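Local atomic coordinates of L-lysine 6-monooxygenase involved in desferrioxamine biosynthesis (Erwinia amylovora CFBP1430, PDB entry 5O8P), a protein that uses FAD and NADPH to hydroxylate an amine nitrogen, probably that of cadaverine, in the biosynthesis of the siderophore desferrioxamine. Residues B[60-65]-B[94-99]; B[79-84]-B[100-105]; B[124-129]-B[347-352]. All coordinates share one frame; numbering follows the deposited sequence.

Contact 1 (B[60-65]-B[94-99])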
loop_
_atom_site.group_PDB
_atom_site.type_symbol
_atom_site.label_atom_id
_atom_site.label_comp_id
_atom_site.label_asym_id
_atom_site.label_seq_id
_atom_site.Cartn_x
_atom_site.Cartn_y
_atom_site.Cartn_z
ATOM N N PRO B 60 15.267 -5.307 4.243
ATOM C CA PRO B 60 14.570 -6.593 4.059
ATOM C C PRO B 60 15.363 -7.765 4.615
ATOM O O PRO B 60 16.592 -7.660 4.760
ATOM C CB PRO B 60 14.461 -6.725 2.546
ATOM C CG PRO B 60 14.642 -5.342 2.032
ATOM C CD PRO B 60 15.643 -4.723 2.952
ATOM N N PHE B 61 14.676 -8.861 4.929
ATOM C CA PHE B 61 15.315 -9.979 5.641
ATOM C C PHE B 61 16.473 -10.665 4.913
ATOM O O PHE B 61 17.288 -11.288 5.560
ATOM C CB PHE B 61 14.296 -11.026 6.103
ATOM C CG PHE B 61 13.619 -11.773 4.985
ATOM C CD1 PHE B 61 14.253 -12.822 4.330
ATOM C CD2 PHE B 61 12.313 -11.449 4.608
ATOM C CE1 PHE B 61 13.618 -13.516 3.319
ATOM C CE2 PHE B 61 11.673 -12.144 3.601
ATOM C CZ PHE B 61 12.325 -13.179 2.960
ATOM N N MET B 62 16.552 -10.558 3.592
ATOM C CA MET B 62 17.707 -11.054 2.833
ATOM C C MET B 62 19.011 -10.388 3.254
ATOM O O MET B 62 20.080 -10.924 3.003
ATOM C CB MET B 62 17.515 -10.846 1.320
ATOM C CG MET B 62 16.368 -11.640 0.713
ATOM S SD MET B 62 14.775 -10.811 0.906
ATOM C CE MET B 62 14.844 -9.625 -0.445
ATOM N N ALA B 63 18.940 -9.208 3.864
ATOM C CA ALA B 63 20.094 -8.621 4.553
ATOM C C ALA B 63 20.137 -9.149 5.989
ATOM O O ALA B 63 19.917 -8.430 6.971
ATOM C CB ALA B 63 20.042 -7.104 4.524
ATOM N N ASP B 64 20.418 -10.441 6.061
ATOM C CA ASP B 64 20.664 -11.161 7.283
ATOM C C ASP B 64 22.196 -11.346 7.337
ATOM O O ASP B 64 22.924 -10.526 6.787
ATOM C CB ASP B 64 19.861 -12.483 7.284
ATOM C CG ASP B 64 20.253 -13.450 6.142
ATOM O OD1 ASP B 64 21.245 -13.214 5.422
ATOM O OD2 ASP B 64 19.553 -14.464 5.956
ATOM N N LEU B 65 22.696 -12.405 7.967
ATOM C CA LEU B 65 24.136 -12.528 8.190
ATOM C C LEU B 65 24.903 -13.034 6.964
ATOM O O LEU B 65 26.107 -12.767 6.825
ATOM C CB LEU B 65 24.374 -13.434 9.397
ATOM C CG LEU B 65 23.787 -12.906 10.717
ATOM C CD1 LEU B 65 23.612 -14.010 11.749
ATOM C CD2 LEU B 65 24.670 -11.793 11.269
ATOM N N GLU B 94 4.332 -12.554 5.583
ATOM C CA GLU B 94 4.627 -11.924 4.294
ATOM C C GLU B 94 5.064 -10.461 4.481
ATOM O O GLU B 94 4.482 -9.538 3.932
ATOM C CB GLU B 94 3.406 -12.041 3.374
ATOM C CG GLU B 94 3.651 -11.740 1.904
ATOM C CD GLU B 94 2.387 -11.879 1.079
ATOM O OE1 GLU B 94 1.889 -13.019 0.961
ATOM O OE2 GLU B 94 1.897 -10.854 0.557
ATOM N N ASP B 95 6.088 -10.277 5.295
ATOM C CA ASP B 95 6.614 -8.970 5.609
ATOM C C ASP B 95 8.124 -9.069 5.460
ATOM O O ASP B 95 8.766 -9.907 6.103
ATOM C CB ASP B 95 6.220 -8.632 7.044
ATOM C CG ASP B 95 6.534 -7.185 7.456
ATOM O OD1 ASP B 95 7.402 -6.521 6.859
ATOM O OD2 ASP B 95 5.905 -6.725 8.435
ATOM N N PHE B 96 8.685 -8.214 4.617
ATOM C CA PHE B 96 10.123 -8.206 4.401
ATOM C C PHE B 96 10.951 -7.811 5.627
ATOM O O PHE B 96 12.117 -8.201 5.731
ATOM C CB PHE B 96 10.504 -7.311 3.193
ATOM C CG PHE B 96 10.453 -8.035 1.858
ATOM C CD1 PHE B 96 11.437 -8.956 1.497
ATOM C CD2 PHE B 96 9.422 -7.810 0.976
ATOM C CE1 PHE B 96 11.372 -9.627 0.294
ATOM C CE2 PHE B 96 9.355 -8.468 -0.235
ATOM C CZ PHE B 96 10.329 -9.379 -0.579
ATOM N N PHE B 97 10.359 -7.063 6.552
ATOM C CA PHE B 97 11.129 -6.401 7.602
ATOM C C PHE B 97 10.954 -7.081 8.936
ATOM O O PHE B 97 9.837 -7.118 9.487
ATOM C CB PHE B 97 10.736 -4.935 7.685
ATOM C CG PHE B 97 10.923 -4.217 6.393
ATOM C CD1 PHE B 97 12.176 -3.778 6.017
ATOM C CD2 PHE B 97 9.858 -4.038 5.521
ATOM C CE1 PHE B 97 12.369 -3.133 4.813
ATOM C CE2 PHE B 97 10.044 -3.405 4.305
ATOM C CZ PHE B 97 11.300 -2.951 3.949
ATOM N N LEU B 98 12.064 -7.617 9.447
ATOM C CA LEU B 98 12.042 -8.298 10.712
ATOM C C LEU B 98 11.834 -7.303 11.846
ATOM O O LEU B 98 12.307 -6.161 11.784
ATOM C CB LEU B 98 13.368 -8.988 10.939
ATOM C CG LEU B 98 13.783 -10.132 10.035
ATOM C CD1 LEU B 98 15.222 -10.552 10.355
ATOM C CD2 LEU B 98 12.815 -11.293 10.205
ATOM N N MET B 99 11.143 -7.751 12.890
ATOM C CA MET B 99 11.101 -7.025 14.154
ATOM C C MET B 99 12.521 -7.040 14.735
ATOM O O MET B 99 13.189 -8.057 14.658
ATOM C CB MET B 99 10.179 -7.734 15.144
ATOM C CG MET B 99 8.732 -7.970 14.722
ATOM S SD MET B 99 7.891 -6.592 13.927
ATOM C CE MET B 99 8.076 -5.230 15.078
#

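Contact 2 (B[79-84]-B[100-105]). With FAD (flavin-adenine dinucleotide), chain C.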
loop_
_atom_site.group_PDB
_atom_site.type_symbol
_atom_site.label_atom_id
_atom_site.label_comp_id
_atom_site.label_asym_id
_atom_site.label_seq_id
_atom_site.Cartn_x
_atom_site.Cartn_y
_atom_site.Cartn_z
ATOM N N ASN B 79 16.519 -20.150 7.296
ATOM C CA ASN B 79 16.836 -21.422 7.955
ATOM C C ASN B 79 16.561 -21.359 9.451
ATOM O O ASN B 79 16.086 -22.335 10.027
ATOM C CB ASN B 79 18.278 -21.862 7.717
ATOM C CG ASN B 79 18.477 -23.338 7.998
ATOM O OD1 ASN B 79 17.636 -24.170 7.623
ATOM N ND2 ASN B 79 19.583 -23.677 8.660
ATOM N N PHE B 80 16.858 -20.214 10.063
ATOM C CA PHE B 80 16.543 -19.972 11.476
ATOM C C PHE B 80 15.059 -20.190 11.720
ATOM O O PHE B 80 14.642 -20.865 12.645
ATOM C CB PHE B 80 16.973 -18.547 11.877
ATOM C CG PHE B 80 16.276 -18.004 13.089
ATOM C CD1 PHE B 80 15.073 -17.347 12.981
ATOM C CD2 PHE B 80 16.837 -18.132 14.336
ATOM C CE1 PHE B 80 14.433 -16.853 14.107
ATOM C CE2 PHE B 80 16.226 -17.620 15.458
ATOM C CZ PHE B 80 15.027 -16.969 15.346
ATOM N N MET B 81 14.272 -19.601 10.847
ATOM C CA MET B 81 12.836 -19.652 10.960
ATOM C C MET B 81 12.387 -21.114 10.847
ATOM O O MET B 81 11.473 -21.535 11.539
ATOM C CB MET B 81 12.208 -18.750 9.884
ATOM C CG MET B 81 11.045 -17.922 10.351
ATOM S SD MET B 81 11.449 -16.629 11.538
ATOM C CE MET B 81 12.178 -15.403 10.482
ATOM N N LYS B 82 13.059 -21.880 9.996
ATOM C CA LYS B 82 12.742 -23.293 9.794
ATOM C C LYS B 82 13.066 -24.162 11.015
ATOM O O LYS B 82 12.244 -24.999 11.418
ATOM C CB LYS B 82 13.482 -23.812 8.553
ATOM C CG LYS B 82 13.270 -25.271 8.205
ATOM C CD LYS B 82 11.804 -25.625 8.087
ATOM C CE LYS B 82 11.614 -26.876 7.250
ATOM N NZ LYS B 82 10.362 -27.583 7.606
ATOM N N GLN B 83 14.244 -23.951 11.602
ATOM C CA GLN B 83 14.665 -24.723 12.762
ATOM C C GLN B 83 13.813 -24.418 13.978
ATOM O O GLN B 83 13.423 -25.330 14.688
ATOM C CB GLN B 83 16.141 -24.487 13.099
ATOM C CG GLN B 83 17.141 -24.816 11.985
ATOM C CD GLN B 83 16.884 -26.121 11.226
ATOM O OE1 GLN B 83 16.458 -27.123 11.793
ATOM N NE2 GLN B 83 17.174 -26.112 9.933
ATOM N N LYS B 84 13.501 -23.147 14.205
ATOM C CA LYS B 84 12.522 -22.764 15.235
ATOM C C LYS B 84 11.120 -23.308 14.987
ATOM O O LYS B 84 10.298 -23.256 15.876
ATOM C CB LYS B 84 12.450 -21.244 15.418
ATOM C CG LYS B 84 13.486 -20.698 16.411
ATOM C CD LYS B 84 12.924 -19.791 17.506
ATOM C CE LYS B 84 12.131 -18.598 16.989
ATOM N NZ LYS B 84 11.857 -17.630 18.088
ATOM N N ARG B 100 12.979 -5.949 15.345
ATOM C CA ARG B 100 14.295 -5.952 15.994
ATOM C C ARG B 100 14.428 -7.040 17.021
ATOM O O ARG B 100 15.507 -7.595 17.178
ATOM C CB ARG B 100 14.597 -4.640 16.696
ATOM C CG ARG B 100 14.815 -3.476 15.772
ATOM C CD ARG B 100 16.096 -2.727 16.074
ATOM N NE ARG B 100 15.977 -1.399 15.505
ATOM C CZ ARG B 100 15.328 -0.383 16.066
ATOM N NH1 ARG B 100 14.700 -0.517 17.227
ATOM N NH2 ARG B 100 15.282 0.781 15.430
ATOM N N LYS B 101 13.350 -7.335 17.733
ATOM C CA LYS B 101 13.379 -8.408 18.705
ATOM C C LYS B 101 13.674 -9.745 18.035
ATOM O O LYS B 101 14.433 -10.542 18.573
ATOM C CB LYS B 101 12.081 -8.464 19.514
ATOM C CG LYS B 101 11.915 -9.728 20.349
ATOM C CD LYS B 101 11.027 -9.517 21.562
ATOM C CE LYS B 101 11.856 -9.037 22.740
ATOM N NZ LYS B 101 11.000 -8.614 23.882
ATOM N N GLU B 102 13.089 -9.986 16.870
ATOM C CA GLU B 102 13.319 -11.235 16.168
ATOM C C GLU B 102 14.730 -11.282 15.571
ATOM O O GLU B 102 15.363 -12.324 15.583
ATOM C CB GLU B 102 12.250 -11.463 15.103
ATOM C CG GLU B 102 12.292 -12.847 14.477
ATOM C CD GLU B 102 10.955 -13.304 13.921
ATOM O OE1 GLU B 102 10.239 -12.508 13.278
ATOM O OE2 GLU B 102 10.629 -14.491 14.122
ATOM N N TYR B 103 15.234 -10.161 15.067
ATOM C CA TYR B 103 16.576 -10.137 14.493
ATOM C C TYR B 103 17.578 -10.456 15.569
ATOM O O TYR B 103 18.543 -11.193 15.336
ATOM C CB TYR B 103 16.896 -8.777 13.891
ATOM C CG TYR B 103 18.290 -8.645 13.300
ATOM C CD1 TYR B 103 18.623 -9.232 12.087
ATOM C CD2 TYR B 103 19.260 -7.909 13.940
ATOM C CE1 TYR B 103 19.891 -9.090 11.538
ATOM C CE2 TYR B 103 20.534 -7.760 13.398
ATOM C CZ TYR B 103 20.841 -8.349 12.205
ATOM O OH TYR B 103 22.105 -8.198 11.684
ATOM N N ASN B 104 17.330 -9.904 16.753
ATOM C CA ASN B 104 18.194 -10.127 17.903
ATOM C C ASN B 104 18.164 -11.590 18.301
ATOM O O ASN B 104 19.214 -12.174 18.519
ATOM C CB ASN B 104 17.781 -9.233 19.078
ATOM C CG ASN B 104 18.790 -9.246 20.216
ATOM O OD1 ASN B 104 19.993 -9.051 19.995
ATOM N ND2 ASN B 104 18.307 -9.468 21.438
ATOM N N GLN B 105 16.972 -12.180 18.381
ATOM C CA GLN B 105 16.830 -13.613 18.651
ATOM C C GLN B 105 17.559 -14.471 17.615
ATOM O O GLN B 105 18.210 -15.459 17.969
ATOM C CB GLN B 105 15.357 -14.014 18.658
ATOM C CG GLN B 105 14.586 -13.613 19.898
ATOM C CD GLN B 105 13.105 -13.908 19.782
ATOM O OE1 GLN B 105 12.633 -14.498 18.806
ATOM N NE2 GLN B 105 12.360 -13.482 20.768
HETATM P PA FAD C . 28.255 -3.278 17.337
HETATM O O1A FAD C . 26.967 -3.657 18.043
HETATM O O2A FAD C . 28.872 -1.925 17.599
HETATM O O5B FAD C . 29.307 -4.446 17.713
HETATM C C5B FAD C . 30.558 -4.182 18.340
HETATM C C4B FAD C . 30.941 -5.234 19.374
HETATM O O4B FAD C . 32.352 -5.154 19.629
HETATM C C3B FAD C . 30.250 -5.017 20.716
HETATM O O3B FAD C . 29.713 -6.267 21.167
HETATM C C2B FAD C . 31.340 -4.449 21.623
HETATM O O2B FAD C . 31.198 -4.802 23.003
HETATM C C1B FAD C . 32.594 -5.071 21.041
HETATM N N9A FAD C . 33.879 -4.398 21.375
HETATM C C8A FAD C . 34.210 -3.095 21.260
HETATM N N7A FAD C . 35.493 -2.893 21.672
HETATM C C5A FAD C . 35.998 -4.084 22.058
HETATM C C6A FAD C . 37.284 -4.603 22.601
HETATM N N6A FAD C . 38.334 -3.777 22.825
HETATM N N1A FAD C . 37.377 -5.933 22.864
HETATM C C2A FAD C . 36.347 -6.780 22.653
HETATM N N3A FAD C . 35.156 -6.374 22.172
HETATM C C4A FAD C . 34.926 -5.070 21.858
HETATM N N1 FAD C . 21.370 -0.736 10.166
HETATM C C2 FAD C . 20.611 -1.385 9.245
HETATM O O2 FAD C . 21.124 -1.640 8.132
HETATM N N3 FAD C . 19.338 -1.766 9.495
HETATM C C4 FAD C . 18.740 -1.518 10.674
HETATM O O4 FAD C . 17.563 -1.874 10.879
HETATM C C4X FAD C . 19.502 -0.812 11.734
HETATM N N5 FAD C . 18.960 -0.536 12.941
HETATM C C5X FAD C . 19.682 0.113 13.885
HETATM C C6 FAD C . 19.070 0.373 15.109
HETATM C C7 FAD C . 19.750 1.034 16.129
HETATM C C7M FAD C . 19.064 1.307 17.446
HETATM C C8 FAD C . 21.158 1.469 15.898
HETATM C C8M FAD C . 21.914 2.186 16.984
HETATM C C9 FAD C . 21.779 1.217 14.674
HETATM C C9A FAD C . 21.105 0.548 13.635
HETATM N N10 FAD C . 21.702 0.262 12.361
HETATM C C10 FAD C . 20.901 -0.417 11.400
HETATM C "C1'" FAD C . 23.098 0.629 11.995
HETATM C "C2'" FAD C . 24.101 -0.521 12.242
HETATM O "O2'" FAD C . 23.584 -1.762 11.718
HETATM C "C3'" FAD C . 24.485 -0.707 13.722
HETATM O "O3'" FAD C . 25.103 0.484 14.233
HETATM C "C4'" FAD C . 25.434 -1.889 13.962
HETATM O "O4'" FAD C . 25.270 -2.368 15.301
HETATM C "C5'" FAD C . 26.901 -1.526 13.747
HETATM O "O5'" FAD C . 27.639 -2.716 13.463
HETATM P P FAD C . 28.843 -3.174 14.413
HETATM O O1P FAD C . 29.372 -4.495 13.894
HETATM O O2P FAD C . 29.741 -1.970 14.464
HETATM O O3P FAD C . 27.944 -3.437 15.746
#

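Contact 3 (B[124-129]-B[347-352])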
loop_
_atom_site.group_PDB
_atom_site.type_symbol
_atom_site.label_atom_id
_atom_site.label_comp_id
_atom_site.label_asym_id
_atom_site.label_seq_id
_atom_site.Cartn_x
_atom_site.Cartn_y
_atom_site.Cartn_z
ATOM N N GLU B 124 42.935 -5.629 24.941
ATOM C CA GLU B 124 43.532 -4.488 25.657
ATOM C C GLU B 124 44.668 -3.818 24.901
ATOM O O GLU B 124 44.852 -2.606 25.017
ATOM C CB GLU B 124 44.000 -4.885 27.071
ATOM C CG GLU B 124 42.893 -5.536 27.894
ATOM C CD GLU B 124 42.596 -4.912 29.247
ATOM O OE1 GLU B 124 43.523 -4.320 29.849
ATOM O OE2 GLU B 124 41.438 -5.064 29.712
ATOM N N TYR B 125 45.439 -4.594 24.146
ATOM C CA TYR B 125 46.564 -4.065 23.377
ATOM C C TYR B 125 46.824 -4.949 22.156
ATOM O O TYR B 125 46.626 -6.166 22.201
ATOM C CB TYR B 125 47.802 -3.994 24.275
ATOM C CG TYR B 125 48.979 -3.207 23.718
ATOM C CD1 TYR B 125 48.920 -1.808 23.581
ATOM C CD2 TYR B 125 50.182 -3.861 23.363
ATOM C CE1 TYR B 125 50.011 -1.087 23.097
ATOM C CE2 TYR B 125 51.275 -3.154 22.872
ATOM C CZ TYR B 125 51.191 -1.770 22.740
ATOM O OH TYR B 125 52.277 -1.076 22.255
ATOM N N VAL B 126 47.242 -4.322 21.063
ATOM C CA VAL B 126 47.647 -5.027 19.853
ATOM C C VAL B 126 48.990 -4.470 19.416
ATOM O O VAL B 126 49.230 -3.277 19.540
ATOM C CB VAL B 126 46.624 -4.848 18.706
ATOM C CG1 VAL B 126 47.056 -5.628 17.480
ATOM C CG2 VAL B 126 45.235 -5.292 19.140
ATOM N N SER B 127 49.855 -5.333 18.904
ATOM C CA SER B 127 51.181 -4.927 18.451
ATOM C C SER B 127 51.650 -5.827 17.317
ATOM O O SER B 127 51.135 -6.941 17.156
ATOM C CB SER B 127 52.168 -4.974 19.621
ATOM O OG SER B 127 52.096 -6.227 20.284
ATOM N N TYR B 128 52.603 -5.323 16.528
ATOM C CA TYR B 128 53.191 -6.080 15.424
ATOM C C TYR B 128 54.527 -6.644 15.842
ATOM O O TYR B 128 55.446 -5.898 16.171
ATOM C CB TYR B 128 53.382 -5.215 14.172
ATOM C CG TYR B 128 53.834 -6.010 12.953
ATOM C CD1 TYR B 128 52.985 -6.949 12.359
ATOM C CD2 TYR B 128 55.113 -5.853 12.414
ATOM C CE1 TYR B 128 53.372 -7.693 11.262
ATOM C CE2 TYR B 128 55.517 -6.595 11.307
ATOM C CZ TYR B 128 54.639 -7.516 10.734
ATOM O OH TYR B 128 55.031 -8.250 9.636
ATOM N N ASP B 129 54.627 -7.965 15.806
ATOM C CA ASP B 129 55.857 -8.675 16.135
ATOM C C ASP B 129 56.766 -8.737 14.910
ATOM O O ASP B 129 56.479 -9.479 13.974
ATOM C CB ASP B 129 55.496 -10.078 16.615
ATOM C CG ASP B 129 56.625 -10.755 17.339
ATOM O OD1 ASP B 129 57.753 -10.852 16.761
ATOM O OD2 ASP B 129 56.342 -11.193 18.486
ATOM N N PRO B 347 39.605 2.475 18.789
ATOM C CA PRO B 347 39.704 2.013 20.175
ATOM C C PRO B 347 41.109 2.079 20.775
ATOM O O PRO B 347 42.109 2.207 20.054
ATOM C CB PRO B 347 39.200 0.566 20.107
ATOM C CG PRO B 347 39.421 0.142 18.719
ATOM C CD PRO B 347 39.220 1.376 17.885
ATOM N N ALA B 348 41.158 2.000 22.100
ATOM C CA ALA B 348 42.398 2.202 22.831
ATOM C C ALA B 348 43.533 1.317 22.310
ATOM O O ALA B 348 44.647 1.807 22.110
ATOM C CB ALA B 348 42.170 1.960 24.309
ATOM N N PHE B 349 43.236 0.036 22.051
ATOM C CA PHE B 349 44.261 -0.928 21.619
ATOM C C PHE B 349 45.024 -0.595 20.329
ATOM O O PHE B 349 46.149 -1.047 20.138
ATOM C CB PHE B 349 43.698 -2.360 21.554
ATOM C CG PHE B 349 42.623 -2.583 20.520
ATOM C CD1 PHE B 349 42.930 -2.682 19.166
ATOM C CD2 PHE B 349 41.303 -2.763 20.912
ATOM C CE1 PHE B 349 41.933 -2.912 18.225
ATOM C CE2 PHE B 349 40.299 -3.000 19.975
ATOM C CZ PHE B 349 40.613 -3.076 18.632
ATOM N N VAL B 350 44.413 0.199 19.457
ATOM C CA VAL B 350 45.022 0.583 18.187
ATOM C C VAL B 350 46.288 1.456 18.364
ATOM O O VAL B 350 47.111 1.528 17.447
ATOM C CB VAL B 350 43.958 1.235 17.260
ATOM C CG1 VAL B 350 44.577 1.818 15.990
ATOM C CG2 VAL B 350 42.898 0.204 16.878
ATOM N N GLU B 351 46.460 2.091 19.532
ATOM C CA GLU B 351 47.723 2.792 19.876
ATOM C C GLU B 351 48.976 1.973 19.569
ATOM O O GLU B 351 49.962 2.506 19.067
ATOM C CB GLU B 351 47.778 3.176 21.367
ATOM C CG GLU B 351 47.105 4.497 21.738
ATOM C CD GLU B 351 47.645 5.113 23.044
ATOM O OE1 GLU B 351 48.798 4.814 23.430
ATOM O OE2 GLU B 351 46.925 5.914 23.683
ATOM N N GLY B 352 48.933 0.678 19.872
ATOM C CA GLY B 352 50.074 -0.202 19.648
ATOM C C GLY B 352 50.452 -0.501 18.200
ATOM O O GLY B 352 51.531 -1.047 17.945
#

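Contact 1 (B[60-65]-B[94-99])
Pro60 and Phe96 bring the two backbones within 4.7 Å of each other, CA to CA, and just beyond this point the N of Phe61 donates a weak, bent hydrogen bond to the O of Phe96 (2.8 Å). Pro60 opens the type I turn 60-63, its O accepting from the N of Ala63. Its compact apolar ring suits a place between two phenylalanines: CB packs on CD1 of Phe96 (3.9 Å), and the N lies beside CE1 of Phe97. Phe61 holds its CG between its own backbone N and carbonyl carbon (chi1 67°), which sends the ring along the 94-99 backbone. Its plane is nearly parallel to that of Phe96 (18°), but the rings are slid apart, with centroids 5.7 Å from each other, so little of their faces overlaps. The flexible chain of Met62 bends twice, laying SD over the rim of one Phe61 face and at the edge of the Phe96 ring; its CE touches Phe96 CE1 (3.5 Å). Phe96 stacks on Phe96 of the second subunit, and Phe61 packs on its own counterpart there. A Met-aromatic contact thus sits between a type I turn and the Asx turn of Asp95 and Phe97, within an aromatic subunit interface.

Contact 2 (B[79-84]-B[100-105])
Van der Waals contact joins Phe80 and Met81 to backbone and carboxylate oxygens of segment 100-105. The CB of Phe80 points toward that segment, and with CG anti to the backbone N (chi1 158°) the ring lies against the backbone at Gln105, CE2 being 3.9 Å from its O. Met81, long and easily bent, crosses Glu102 at about a right angle and sets SD 3.5 Å from OE2. The polar links are sparse. NZ of Lys84 makes a weak hydrogen bond to OE1 of Gln105 (3.3 Å), two long chains meeting crosswise near the surface. Buried Glu102 has both oxygens engaged, OE2 in a salt bridge with Lys86 and OE1 in a hydrogen bond with Tyr287 OH of the third subunit, and Leu291 O of that same subunit accepts from Gln105 NE2. Cofactor contact belongs to Arg100 at the start of the helix: its NE approaches C6 of FAD (3.6 Å), and the flavin methyl C7M sits over the guanidinium face. Glu206 pairs with its NH2, and the same arginine binds NADP(+). The two helical segments run nearly perpendicular (83°) with axes 11.9 Å apart, a spacing that long side chains must bridge. Helix 87-93 adds Phe90 beside Met81, while strand 97-99 leads directly into the helix that bears Arg100.

Contact 3 (B[124-129]-B[347-352])
Glu124 meets Phe349 at a classic beta bulge, where Glu124 and Tyr125 together face Arg138 on the antiparallel neighbour, strand 134-141; the backbone O of Glu124 lies 3.7 Å from CB of Phe349. The partner segment is a 3-10 turn, 348-352, set against this strand of the sheet that carries the FAD site. The CB of Glu124 points away from the turn, and its carboxylate forms a salt bridge with Arg122. Tyr125 follows. Its CB also points away, but with CG anti to the backbone N (chi1 -168°) the ring is led forward along the strand, past Val126, to Gly352, where OH lies 3.5 Å from the glycine CA. Gly352 suits the place because the direction a CB would take is already occupied by Val126 O and the Tyr125 ring. Val126 is buried; its CG2 branch packs on CD1 of Phe349 (3.5 Å), the two side chains running alongside each other, and a beta-branched residue is well suited to the extended strand. Phe349 has its CG on the side of CA shared by N and C (chi1 65°), and the ring passes the valine to the adenine end of FAD, where its flat apolar surface helps line the cofactor pocket. Strand 155-157 backs this pair, Leu155 touching Val126 and Leu157 touching Phe349. Ser127 meets the turn through its backbone, CA 3.9 Å from the O of Gly352, and after it the strand parts from the turn. No conventional hydrogen bond joins the segments; the closest polar approach is a CA-H...O contact from Gly352 CA to Val126 O, 3.2 Å long with an angle of 137° at the hydrogen.

Contacts 1 and 2 are neighbours, their centres about 10 Å apart, and they interlock along the chain: strand 97-99 runs straight into helix 100-113, and Leu98 packs on both Tyr103 and Met81. Both are mainly buried and reach other subunits, but contact 1 is apolar, with three phenylalanines, a proline, a leucine and one methionine, whereas contact 2 mixes a ring and a thioether with charged and amide ends. Contact 3, about 37 Å from contact 1 between centres, is only partly buried, meets no other chain and relies on backbone proximity and apolar packing. Contacts 2 and 3 touch opposite ends of the FAD, flavin and adenine, while contact 1 only lies near it.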